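Local coordinates for protein predicted ATPase of the ABC class (Vibrio vulnificus, PDB 5D6A) that binds an ATP analogue in a P-loop nucleotide pocket and probably hydrolyses ATP, as expected of an ATPase of the ABC class, at residues K258-V264 against S404-M409; I394-R398 against Y415-D420; I138-F142 against I170-T174. All coordinates share one frame; numbering follows the deposited sequence.

Interaction 1: K258-V264 against S404-M409; sequences KGITLIV and STIIVM
G259 and S404 open a run of parallel strand pairing between 260-264 and 404-408, whose axes come within 4.7 Å at closest approach, their directions differing by 14°. S404 turns its OG beside its own backbone N (chi1 -61°), where OG accepts the amide of G259, N to OG 2.8 Å, and also lies against CA and CB of K258. The backbone of G259 is in a conformation that calls for glycine. Beyond it the amides of T405, I407 and M409 bond to the carbonyls of G259, T261 and I263, while those of T261 and I263 return to T405 and I407.

From I263, CB lies 3.8 Å from I407 O and also beside V408 CG2, CG1 leads past I406 CG2, and CD1 ends on that same methyl, 3.8 Å from I406 CG2. CG1 beside the backbone N (chi1 -64°) turns the branch back toward I406, and the extended chain carries CD1 there. On the other face L262 CD2 meets I407 CB at 4.0 Å, and the bent selenomethionine M409 brings CE to L262 CD1. V408 also touches the bound AMP-PNP and, with I263, K271. This is the parallel core of the mixed central sheet of a P-loop ATPase, with the strand preceding the probable Walker A loop at its heart.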
ATOM      1  N   LYS A 258      15.518   6.762  28.265  1.00 51.08           N
ATOM      2  CA  LYS A 258      15.801   7.733  27.217  1.00 50.90           C
ATOM      3  C   LYS A 258      17.149   7.438  26.573  1.00 50.75           C
ATOM      4  O   LYS A 258      17.948   6.661  27.097  1.00 52.86           O
ATOM      5  CB  LYS A 258      15.807   9.153  27.781  1.00 53.51           C
ATOM      6  CG  LYS A 258      14.461   9.648  28.283  1.00 54.54           C
ATOM      7  CD  LYS A 258      14.602  11.048  28.858  1.00 57.20           C
ATOM      8  CE  LYS A 258      13.278  11.603  29.355  1.00 57.82           C
ATOM      9  NZ  LYS A 258      13.450  12.941  29.988  1.00 58.53           N
ATOM     10  N   GLY A 259      17.396   8.070  25.433  1.00 48.85           N
ATOM     11  CA  GLY A 259      18.637   7.873  24.704  1.00 49.05           C
ATOM     12  C   GLY A 259      18.465   6.846  23.607  1.00 48.09           C
ATOM     13  O   GLY A 259      17.352   6.582  23.161  1.00 46.95           O
ATOM     14  N   ILE A 260      19.577   6.257  23.182  1.00 48.84           N
ATOM     15  CA  ILE A 260      19.571   5.271  22.113  1.00 47.87           C
ATOM     16  C   ILE A 260      19.429   3.860  22.672  1.00 47.67           C
ATOM     17  O   ILE A 260      20.174   3.464  23.564  1.00 48.38           O
ATOM     18  CB  ILE A 260      20.864   5.362  21.280  1.00 49.26           C
ATOM     19  CG1 ILE A 260      21.051   6.795  20.759  1.00 49.00           C
ATOM     20  CG2 ILE A 260      20.833   4.361  20.130  1.00 48.80           C
ATOM     21  CD1 ILE A 260      22.352   7.020  20.018  1.00 50.60           C
ATOM     22  N   THR A 261      18.469   3.111  22.137  1.00 46.46           N
ATOM     23  CA  THR A 261      18.222   1.736  22.559  1.00 46.96           C
ATOM     24  C   THR A 261      18.187   0.824  21.335  1.00 46.78           C
ATOM     25  O   THR A 261      17.432   1.064  20.392  1.00 45.66           O
ATOM     26  CB  THR A 261      16.889   1.612  23.320  1.00 46.28           C
ATOM     27  OG1 THR A 261      16.895   2.496  24.447  1.00 47.41           O
ATOM     28  CG2 THR A 261      16.669   0.179  23.802  1.00 46.90           C
ATOM     29  N   LEU A 262      19.009  -0.221  21.350  1.00 47.36           N
ATOM     30  CA  LEU A 262      19.062  -1.160  20.240  1.00 46.82           C
ATOM     31  C   LEU A 262      18.334  -2.449  20.575  1.00 46.73           C
ATOM     32  O   LEU A 262      18.352  -2.908  21.720  1.00 47.42           O
ATOM     33  CB  LEU A 262      20.511  -1.481  19.876  1.00 48.58           C
ATOM     34  CG  LEU A 262      21.382  -0.296  19.470  1.00 48.77           C
ATOM     35  CD1 LEU A 262      22.780  -0.783  19.124  1.00 50.53           C
ATOM     36  CD2 LEU A 262      20.763   0.454  18.299  1.00 47.24           C
ATOM     37  N   ILE A 263      17.691  -3.018  19.562  1.00 46.28           N
ATOM     38  CA  ILE A 263      16.977  -4.282  19.685  1.00 46.83           C
ATOM     39  C   ILE A 263      17.624  -5.234  18.685  1.00 47.93           C
ATOM     40  O   ILE A 263      17.341  -5.182  17.491  1.00 49.16           O
ATOM     41  CB  ILE A 263      15.470  -4.113  19.413  1.00 45.63           C
ATOM     42  CG1 ILE A 263      14.854  -3.205  20.482  1.00 45.02           C
ATOM     43  CG2 ILE A 263      14.764  -5.464  19.413  1.00 46.42           C
ATOM     44  CD1 ILE A 263      13.373  -2.945  20.301  1.00 43.91           C
ATOM     45  N   VAL A 264      18.505  -6.093  19.186  1.00 49.48           N
ATOM     46  CA  VAL A 264      19.243  -7.022  18.337  1.00 51.40           C
ATOM     47  C   VAL A 264      18.765  -8.464  18.470  1.00 53.18           C
ATOM     48  O   VAL A 264      17.803  -8.755  19.184  1.00 52.29           O
ATOM     49  CB  VAL A 264      20.751  -6.961  18.655  1.00 53.34           C
ATOM     50  CG1 VAL A 264      21.272  -5.547  18.442  1.00 53.52           C
ATOM     51  CG2 VAL A 264      21.036  -7.424  20.078  1.00 53.83           C
ATOM     52  N   SER A 404      15.255  10.563  21.870  1.00 42.01           N
ATOM     53  CA  SER A 404      15.572   9.142  21.996  1.00 42.04           C
ATOM     54  C   SER A 404      15.309   8.388  20.692  1.00 41.05           C
ATOM     55  O   SER A 404      14.533   8.834  19.846  1.00 39.19           O
ATOM     56  CB  SER A 404      14.769   8.522  23.135  1.00 41.68           C
ATOM     57  OG  SER A 404      15.080   9.150  24.369  1.00 42.70           O
ATOM     58  N   THR A 405      15.966   7.244  20.537  1.00 42.14           N
ATOM     59  CA  THR A 405      15.822   6.434  19.336  1.00 41.86           C
ATOM     60  C   THR A 405      15.902   4.951  19.666  1.00 42.21           C
ATOM     61  O   THR A 405      16.799   4.513  20.387  1.00 44.29           O
ATOM     62  CB  THR A 405      16.918   6.767  18.302  1.00 43.13           C
ATOM     63  OG1 THR A 405      16.855   8.157  17.962  1.00 44.19           O
ATOM     64  CG2 THR A 405      16.741   5.939  17.038  1.00 43.04           C
ATOM     65  N   ILE A 406      14.956   4.185  19.133  1.00 40.78           N
ATOM     66  CA  ILE A 406      14.920   2.744  19.334  1.00 41.25           C
ATOM     67  C   ILE A 406      15.083   2.124  17.951  1.00 42.21           C
ATOM     68  O   ILE A 406      14.319   2.443  17.034  1.00 40.22           O
ATOM     69  CB  ILE A 406      13.604   2.296  19.992  1.00 39.90           C
ATOM     70  CG1 ILE A 406      13.328   3.142  21.240  1.00 39.51           C
ATOM     71  CG2 ILE A 406      13.665   0.815  20.340  1.00 40.77           C
ATOM     72  CD1 ILE A 406      12.032   2.809  21.941  1.00 39.17           C
ATOM     73  N   ILE A 407      16.077   1.249  17.796  1.00 44.45           N
ATOM     74  CA  ILE A 407      16.364   0.656  16.489  1.00 45.95           C
ATOM     75  C   ILE A 407      16.483  -0.867  16.492  1.00 47.78           C
ATOM     76  O   ILE A 407      17.230  -1.440  17.285  1.00 48.93           O
ATOM     77  CB  ILE A 407      17.690   1.213  15.919  1.00 47.17           C
ATOM     78  CG1 ILE A 407      17.741   2.732  16.068  1.00 47.15           C
ATOM     79  CG2 ILE A 407      17.870   0.810  14.458  1.00 47.85           C
ATOM     80  CD1 ILE A 407      19.005   3.357  15.526  1.00 48.41           C
ATOM     81  N   VAL A 408      15.743  -1.510  15.592  1.00 48.40           N
ATOM     82  CA  VAL A 408      15.821  -2.952  15.411  1.00 51.11           C
ATOM     83  C   VAL A 408      16.932  -3.152  14.394  1.00 54.50           C
ATOM     84  O   VAL A 408      16.849  -2.636  13.281  1.00 53.37           O
ATOM     85  CB  VAL A 408      14.506  -3.546  14.873  1.00 50.65           C
ATOM     86  CG1 VAL A 408      14.703  -4.995  14.449  1.00 52.65           C
ATOM     87  CG2 VAL A 408      13.406  -3.435  15.916  1.00 49.86           C
HETATM   88  N   MSE A 409      17.972  -3.893  14.773  1.00 59.94           N
HETATM   89  CA  MSE A 409      19.122  -4.091  13.892  1.00 64.64           C
HETATM   90  C   MSE A 409      19.305  -5.522  13.461  1.00 68.08           C
HETATM   91  O   MSE A 409      18.503  -6.042  12.686  1.00 69.43           O
HETATM   92  CB  MSE A 409      20.349  -3.555  14.617  1.00 68.21           C
HETATM   93  CG  MSE A 409      20.208  -2.066  14.907  1.00 69.65           C
HETATM   94 SE   MSE A 409      21.754  -1.101  14.173  1.00 78.08          SE
HETATM   95  CE  MSE A 409      23.175  -2.046  15.164  1.00 78.86           C
TER

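Interaction 2: I394-R398 against Y415-D420; sequences IGQLR and YLDVAD
R398 carries the charged part of this contact by bringing one guanidinium nitrogen, NH1, to two acceptors of the loop 415-420. Its salt bridge to D420 spans 2.5 Å from NH1 to OD1, and the N-H points at the oxygen with a marked bend (132°). OD1 lies in the guanidinium plane and is approached on its syn side, but from a position tilted out of the carboxylate plane. The two flat groups are turned 76° against each other, so a single nitrogen and a single oxygen make the bridge rather than a two-pronged pair. The same OD1 also accepts the backbone amide of I260, which ties the carboxylate to the strand 260-264 and probably steadies it for the arginine.

The second polar link runs from R398 NH1 to V418 O, 2.9 Å, where the donor stands almost straight ahead of the carbonyl, while the oxygen is tilted from the guanidinium plane. R398 reaches both because its chain leaves the helix with CG anti to the backbone N (chi1 175°) and then bends at chi3.

The contact joins helix 390-401, packed on the largely parallel sheet of the P-loop NTPase alpha/beta fold, to the loop that connects strand 404-408 with strand 421-425.

Apolar packing fills in beside the charges. V418 puts its two methyls to different uses: CG1 meets I394 CG2 at 4.0 Å, and CG2 lies over the bare backbone of G395, 3.8 Å from its CA, with R398 NH2 at 3.7 Å from V418 CG2. The longer branch of I394 is extended, CG1 anti to the backbone N, and its CD1 touches the edge of the Y415 ring, 4.2 Å from CE2, near the ring plane.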
ATOM      1  N   ILE A 394      22.866  10.371  15.127  1.00 60.91           N
ATOM      2  CA  ILE A 394      21.999   9.819  16.168  1.00 58.55           C
ATOM      3  C   ILE A 394      22.484  10.148  17.580  1.00 58.19           C
ATOM      4  O   ILE A 394      21.672  10.414  18.467  1.00 57.44           O
ATOM      5  CB  ILE A 394      21.833   8.293  16.014  1.00 58.89           C
ATOM      6  CG1 ILE A 394      20.704   7.785  16.915  1.00 57.30           C
ATOM      7  CG2 ILE A 394      23.153   7.573  16.278  1.00 61.78           C
ATOM      8  CD1 ILE A 394      20.468   6.296  16.806  1.00 57.41           C
ATOM      9  N   GLY A 395      23.799  10.129  17.785  1.00 59.16           N
ATOM     10  CA  GLY A 395      24.375  10.448  19.086  1.00 59.56           C
ATOM     11  C   GLY A 395      24.122  11.899  19.447  1.00 59.31           C
ATOM     12  O   GLY A 395      23.818  12.221  20.595  1.00 59.25           O
ATOM     13  N   GLN A 396      24.239  12.772  18.451  1.00 59.09           N
ATOM     14  CA  GLN A 396      24.018  14.203  18.640  1.00 59.81           C
ATOM     15  C   GLN A 396      22.544  14.513  18.914  1.00 57.11           C
ATOM     16  O   GLN A 396      22.235  15.410  19.696  1.00 58.20           O
ATOM     17  CB  GLN A 396      24.533  14.979  17.424  1.00 61.46           C
ATOM     18  CG  GLN A 396      26.043  14.862  17.241  1.00 64.94           C
ATOM     19  CD  GLN A 396      26.556  15.506  15.964  1.00 66.71           C
ATOM     20  OE1 GLN A 396      25.814  15.697  15.004  1.00 66.58           O
ATOM     21  NE2 GLN A 396      27.845  15.820  15.943  1.00 70.57           N
ATOM     22  N   LEU A 397      21.639  13.766  18.283  1.00 53.89           N
ATOM     23  CA  LEU A 397      20.204  13.955  18.500  1.00 51.43           C
ATOM     24  C   LEU A 397      19.852  13.766  19.970  1.00 51.72           C
ATOM     25  O   LEU A 397      18.970  14.435  20.503  1.00 52.71           O
ATOM     26  CB  LEU A 397      19.390  12.964  17.663  1.00 49.54           C
ATOM     27  CG  LEU A 397      19.388  13.097  16.140  1.00 49.38           C
ATOM     28  CD1 LEU A 397      18.654  11.920  15.518  1.00 48.19           C
ATOM     29  CD2 LEU A 397      18.750  14.404  15.695  1.00 49.18           C
ATOM     30  N   ARG A 398      20.550  12.838  20.613  1.00 51.93           N
ATOM     31  CA  ARG A 398      20.339  12.533  22.019  1.00 52.00           C
ATOM     32  C   ARG A 398      20.951  13.578  22.937  1.00 54.54           C
ATOM     33  O   ARG A 398      20.281  14.120  23.811  1.00 54.90           O
ATOM     34  CB  ARG A 398      20.980  11.185  22.330  1.00 52.73           C
ATOM     35  CG  ARG A 398      20.958  10.768  23.792  1.00 54.09           C
ATOM     36  CD  ARG A 398      21.805   9.523  23.964  1.00 55.23           C
ATOM     37  NE  ARG A 398      23.204   9.804  23.646  1.00 57.59           N
ATOM     38  CZ  ARG A 398      24.145   8.879  23.472  1.00 58.73           C
ATOM     39  NH1 ARG A 398      23.851   7.590  23.557  1.00 57.55           N
ATOM     40  NH2 ARG A 398      25.388   9.249  23.188  1.00 61.49           N
ATOM     41  N   TYR A 415      26.715   0.727  15.416  1.00 71.73           N
ATOM     42  CA  TYR A 415      25.806   1.450  16.311  1.00 66.73           C
ATOM     43  C   TYR A 415      26.012   1.055  17.770  1.00 66.24           C
ATOM     44  O   TYR A 415      25.701   1.829  18.673  1.00 65.09           O
ATOM     45  CB  TYR A 415      24.345   1.184  15.946  1.00 62.90           C
ATOM     46  CG  TYR A 415      23.807   2.005  14.807  1.00 60.10           C
ATOM     47  CD1 TYR A 415      24.022   1.634  13.487  1.00 60.76           C
ATOM     48  CD2 TYR A 415      23.052   3.143  15.055  1.00 58.02           C
ATOM     49  CE1 TYR A 415      23.512   2.388  12.442  1.00 59.92           C
ATOM     50  CE2 TYR A 415      22.539   3.901  14.022  1.00 57.32           C
ATOM     51  CZ  TYR A 415      22.770   3.521  12.719  1.00 58.17           C
ATOM     52  OH  TYR A 415      22.257   4.278  11.693  1.00 57.91           O
ATOM     53  N   LEU A 416      26.523  -0.153  17.996  1.00 67.61           N
ATOM     54  CA  LEU A 416      26.758  -0.666  19.352  1.00 68.87           C
ATOM     55  C   LEU A 416      27.622   0.265  20.197  1.00 69.88           C
ATOM     56  O   LEU A 416      27.529   0.266  21.427  1.00 69.77           O
ATOM     57  CB  LEU A 416      27.438  -2.038  19.292  1.00 70.84           C
ATOM     58  CG  LEU A 416      26.683  -3.172  18.602  1.00 70.62           C
ATOM     59  CD1 LEU A 416      27.562  -4.413  18.540  1.00 73.41           C
ATOM     60  CD2 LEU A 416      25.372  -3.464  19.316  1.00 68.90           C
ATOM     61  N   ASP A 417      28.460   1.049  19.527  1.00 70.67           N
ATOM     62  CA  ASP A 417      29.367   1.963  20.201  1.00 72.33           C
ATOM     63  C   ASP A 417      28.634   3.120  20.886  1.00 69.51           C
ATOM     64  O   ASP A 417      28.877   3.403  22.061  1.00 69.98           O
ATOM     65  CB  ASP A 417      30.389   2.497  19.189  1.00 75.45           C
ATOM     66  CG  ASP A 417      31.564   3.201  19.846  1.00 79.81           C
ATOM     67  OD1 ASP A 417      31.725   3.109  21.083  1.00 81.63           O
ATOM     68  OD2 ASP A 417      32.346   3.835  19.109  1.00 82.92           O
ATOM     69  N   VAL A 418      27.726   3.767  20.159  1.00 65.65           N
ATOM     70  CA  VAL A 418      26.998   4.928  20.691  1.00 63.79           C
ATOM     71  C   VAL A 418      25.709   4.586  21.467  1.00 61.56           C
ATOM     72  O   VAL A 418      25.113   5.462  22.092  1.00 61.52           O
ATOM     73  CB  VAL A 418      26.662   5.933  19.557  1.00 62.49           C
ATOM     74  CG1 VAL A 418      25.580   5.381  18.632  1.00 60.09           C
ATOM     75  CG2 VAL A 418      26.238   7.282  20.129  1.00 62.43           C
ATOM     76  N   ALA A 419      25.288   3.325  21.442  1.00 60.11           N
ATOM     77  CA  ALA A 419      24.054   2.921  22.128  1.00 58.03           C
ATOM     78  C   ALA A 419      24.181   2.955  23.649  1.00 58.89           C
ATOM     79  O   ALA A 419      25.238   2.653  24.191  1.00 60.59           O
ATOM     80  CB  ALA A 419      23.636   1.531  21.677  1.00 57.02           C
ATOM     81  N   ASP A 420      23.093   3.327  24.325  1.00 58.74           N
ATOM     82  CA  ASP A 420      23.061   3.362  25.789  1.00 60.64           C
ATOM     83  C   ASP A 420      22.719   1.972  26.306  1.00 60.27           C
ATOM     84  O   ASP A 420      23.384   1.458  27.207  1.00 62.65           O
ATOM     85  CB  ASP A 420      22.014   4.350  26.318  1.00 61.32           C
ATOM     86  CG  ASP A 420      22.217   5.761  25.803  1.00 62.94           C
ATOM     87  OD1 ASP A 420      22.264   5.944  24.570  1.00 62.97           O
ATOM     88  OD2 ASP A 420      22.286   6.696  26.632  1.00 65.92           O
TER

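Interaction 3: I138-F142 against I170-T174; sequences IELRF and IRRST
I170 meets two residues of strand 137-144 with different branches. Its CG2 lies against L140 CD1 at 4.1 Å, the two side chains crossing at a slant, while its extended branch (chi2 171°) carries CD1 to F142 CZ, also 4.1 Å away. The methyl reaches the phenyl ring obliquely, and the two side chains cross at about a right angle. F142 takes the position between its backbone N and carbonyl carbon (chi1 51°), which directs the ring toward the helix; there it also meets the ring of F106, from helix 92-109.

The chain next touches the strand at S173. Its OG lies 3.9 Å from L140 CD1, a plain van der Waals contact, for the hydroxyl is hydrogen-bonded to the backbone carbonyl of F169, one turn back. L140 CD1 thus touches both I170 and S173. The packing belongs to the N-terminal region of the protein, where the C-terminal part of helix 155-172 rests on one face of an antiparallel sheet and helix 92-109 contributes I102 and F106 to the same apolar layer.

T174 follows S173. Its OG1 donates to I170 O at 2.5 Å, in the carbonyl plane, and its N bonds to R171 O, 2.8 Å, so the segment's end folds back on its start. OG1 is also bonded to R77 of the neighbouring strand 71-78. With the hydroxyl so engaged, CG2 is the atom that faces the sheet: it meets I138 CG2 at 4.2 Å, the two side chains sliding past each other in opposite directions, and stands 4.3 Å from L140 CD1.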
ATOM      1  N   ILE A 138     -24.608  13.601  26.740  1.00 47.50           N
ATOM      2  CA  ILE A 138     -23.908  12.672  25.867  1.00 44.50           C
ATOM      3  C   ILE A 138     -24.434  12.799  24.441  1.00 43.98           C
ATOM      4  O   ILE A 138     -25.646  12.868  24.225  1.00 44.89           O
ATOM      5  CB  ILE A 138     -24.115  11.220  26.345  1.00 42.96           C
ATOM      6  CG1 ILE A 138     -23.733  11.091  27.825  1.00 44.05           C
ATOM      7  CG2 ILE A 138     -23.314  10.251  25.489  1.00 40.69           C
ATOM      8  CD1 ILE A 138     -23.957   9.714  28.408  1.00 43.70           C
ATOM      9  N   GLU A 139     -23.523  12.835  23.470  1.00 42.17           N
ATOM     10  CA  GLU A 139     -23.912  12.927  22.065  1.00 41.98           C
ATOM     11  C   GLU A 139     -23.414  11.714  21.289  1.00 39.88           C
ATOM     12  O   GLU A 139     -22.249  11.330  21.398  1.00 38.71           O
ATOM     13  CB  GLU A 139     -23.386  14.215  21.421  1.00 42.81           C
ATOM     14  CG  GLU A 139     -23.746  14.343  19.945  1.00 43.24           C
ATOM     15  CD  GLU A 139     -23.295  15.649  19.318  1.00 45.53           C
ATOM     16  OE1 GLU A 139     -22.885  16.572  20.056  1.00 48.28           O
ATOM     17  OE2 GLU A 139     -23.361  15.753  18.076  1.00 45.37           O
ATOM     18  N   LEU A 140     -24.313  11.119  20.509  1.00 39.45           N
ATOM     19  CA  LEU A 140     -23.996   9.965  19.683  1.00 38.32           C
ATOM     20  C   LEU A 140     -24.065  10.369  18.226  1.00 38.32           C
ATOM     21  O   LEU A 140     -24.972  11.101  17.823  1.00 39.14           O
ATOM     22  CB  LEU A 140     -24.999   8.839  19.916  1.00 38.68           C
ATOM     23  CG  LEU A 140     -25.173   8.346  21.347  1.00 39.19           C
ATOM     24  CD1 LEU A 140     -26.233   7.256  21.370  1.00 39.44           C
ATOM     25  CD2 LEU A 140     -23.858   7.845  21.926  1.00 38.15           C
ATOM     26  N   ARG A 141     -23.108   9.892  17.441  1.00 36.74           N
ATOM     27  CA  ARG A 141     -23.074  10.166  16.015  1.00 36.92           C
ATOM     28  C   ARG A 141     -22.915   8.842  15.291  1.00 36.48           C
ATOM     29  O   ARG A 141     -22.038   8.047  15.628  1.00 35.81           O
ATOM     30  CB  ARG A 141     -21.940  11.119  15.668  1.00 37.19           C
ATOM     31  CG  ARG A 141     -22.052  12.470  16.353  1.00 38.12           C
ATOM     32  CD  ARG A 141     -21.010  13.429  15.813  1.00 38.73           C
ATOM     33  NE  ARG A 141     -21.070  14.734  16.457  1.00 39.64           N
ATOM     34  CZ  ARG A 141     -20.204  15.718  16.231  1.00 40.74           C
ATOM     35  NH1 ARG A 141     -19.197  15.551  15.379  1.00 40.45           N
ATOM     36  NH2 ARG A 141     -20.339  16.870  16.869  1.00 42.60           N
ATOM     37  N   PHE A 142     -23.767   8.613  14.298  1.00 37.34           N
ATOM     38  CA  PHE A 142     -23.770   7.357  13.566  1.00 38.20           C
ATOM     39  C   PHE A 142     -24.470   7.502  12.219  1.00 40.22           C
ATOM     40  O   PHE A 142     -24.973   8.575  11.883  1.00 40.88           O
ATOM     41  CB  PHE A 142     -24.476   6.292  14.416  1.00 37.93           C
ATOM     42  CG  PHE A 142     -25.821   6.724  14.919  1.00 38.43           C
ATOM     43  CD1 PHE A 142     -25.936   7.407  16.122  1.00 38.24           C
ATOM     44  CD2 PHE A 142     -26.969   6.470  14.184  1.00 39.86           C
ATOM     45  CE1 PHE A 142     -27.171   7.820  16.587  1.00 39.63           C
ATOM     46  CE2 PHE A 142     -28.208   6.881  14.643  1.00 40.91           C
ATOM     47  CZ  PHE A 142     -28.308   7.558  15.847  1.00 41.00           C
ATOM     48  N   ILE A 170     -30.255   3.873  21.315  1.00 46.54           N
ATOM     49  CA  ILE A 170     -29.818   5.167  21.841  1.00 46.07           C
ATOM     50  C   ILE A 170     -30.023   5.225  23.353  1.00 47.37           C
ATOM     51  O   ILE A 170     -29.205   5.801  24.072  1.00 46.50           O
ATOM     52  CB  ILE A 170     -30.571   6.338  21.169  1.00 46.53           C
ATOM     53  CG1 ILE A 170     -30.182   6.436  19.691  1.00 45.74           C
ATOM     54  CG2 ILE A 170     -30.249   7.654  21.866  1.00 46.63           C
ATOM     55  CD1 ILE A 170     -31.017   7.414  18.889  1.00 46.59           C
ATOM     56  N   ARG A 171     -31.114   4.628  23.829  1.00 49.82           N
ATOM     57  CA  ARG A 171     -31.407   4.611  25.261  1.00 52.16           C
ATOM     58  C   ARG A 171     -30.534   3.606  26.002  1.00 51.93           C
ATOM     59  O   ARG A 171     -29.782   3.977  26.900  1.00 52.88           O
ATOM     60  CB  ARG A 171     -32.889   4.310  25.519  1.00 54.61           C
ATOM     61  CG  ARG A 171     -33.824   5.423  25.075  1.00 55.94           C
ATOM     62  CD  ARG A 171     -35.270   5.142  25.453  1.00 58.28           C
ATOM     63  NE  ARG A 171     -36.158   6.225  25.018  1.00 59.37           N
ATOM     64  CZ  ARG A 171     -36.889   6.222  23.904  1.00 59.39           C
ATOM     65  NH1 ARG A 171     -36.891   5.178  23.082  1.00 58.98           N
ATOM     66  NH2 ARG A 171     -37.650   7.274  23.619  1.00 60.69           N
ATOM     67  N   ARG A 172     -30.622   2.342  25.608  1.00 52.25           N
ATOM     68  CA  ARG A 172     -29.854   1.275  26.258  1.00 52.91           C
ATOM     69  C   ARG A 172     -28.356   1.559  26.362  1.00 50.42           C
ATOM     70  O   ARG A 172     -27.728   1.236  27.370  1.00 49.98           O
ATOM     71  CB  ARG A 172     -30.070  -0.053  25.536  1.00 53.76           C
ATOM     72  CG  ARG A 172     -31.493  -0.581  25.616  1.00 56.88           C
ATOM     73  CD  ARG A 172     -31.622  -1.880  24.840  1.00 59.09           C
ATOM     74  NE  ARG A 172     -30.825  -2.954  25.431  1.00 60.78           N
ATOM     75  CZ  ARG A 172     -30.618  -4.141  24.867  1.00 61.89           C
ATOM     76  NH1 ARG A 172     -31.126  -4.418  23.669  1.00 63.11           N
ATOM     77  NH2 ARG A 172     -29.882  -5.051  25.494  1.00 62.21           N
ATOM     78  N   SER A 173     -27.787   2.165  25.325  1.00 48.58           N
ATOM     79  CA  SER A 173     -26.356   2.466  25.317  1.00 47.51           C
ATOM     80  C   SER A 173     -25.989   3.624  26.244  1.00 46.82           C
ATOM     81  O   SER A 173     -24.819   3.800  26.573  1.00 45.47           O
ATOM     82  CB  SER A 173     -25.881   2.787  23.896  1.00 46.15           C
ATOM     83  OG  SER A 173     -26.468   3.987  23.425  1.00 46.89           O
ATOM     84  N   THR A 174     -26.983   4.408  26.657  1.00 48.21           N
ATOM     85  CA  THR A 174     -26.743   5.564  27.529  1.00 48.83           C
ATOM     86  C   THR A 174     -27.583   5.559  28.812  1.00 51.25           C
ATOM     87  O   THR A 174     -28.138   6.585  29.200  1.00 52.94           O
ATOM     88  CB  THR A 174     -27.007   6.876  26.771  1.00 48.05           C
ATOM     89  OG1 THR A 174     -28.325   6.840  26.218  1.00 48.32           O
ATOM     90  CG2 THR A 174     -26.002   7.055  25.647  1.00 46.33           C
TER

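In the fold
Interactions 1 and 2 are neighbours in the P-loop domain, their centres 9 Å apart, and they touch directly. I260 O lies 3.0 Å from D420 N, a probable hydrogen bond, I407 CD1 packs 3.5 Å from I394 CD1, and L262 CD1 rests on A419 CB. Their segments alternate along the chain, helix 390-401 leading into strand 404-408. Interaction 1 reaches the nucleotide: the V408 side chain comes within about 3 Å of AMP-PNP and about 7 Å of a sodium ion. Interaction 3 belongs to the N-terminal region, with its centre 44 Å from that of interaction 1 and 51 Å from that of interaction 2, on the opposite side of the chain's centre.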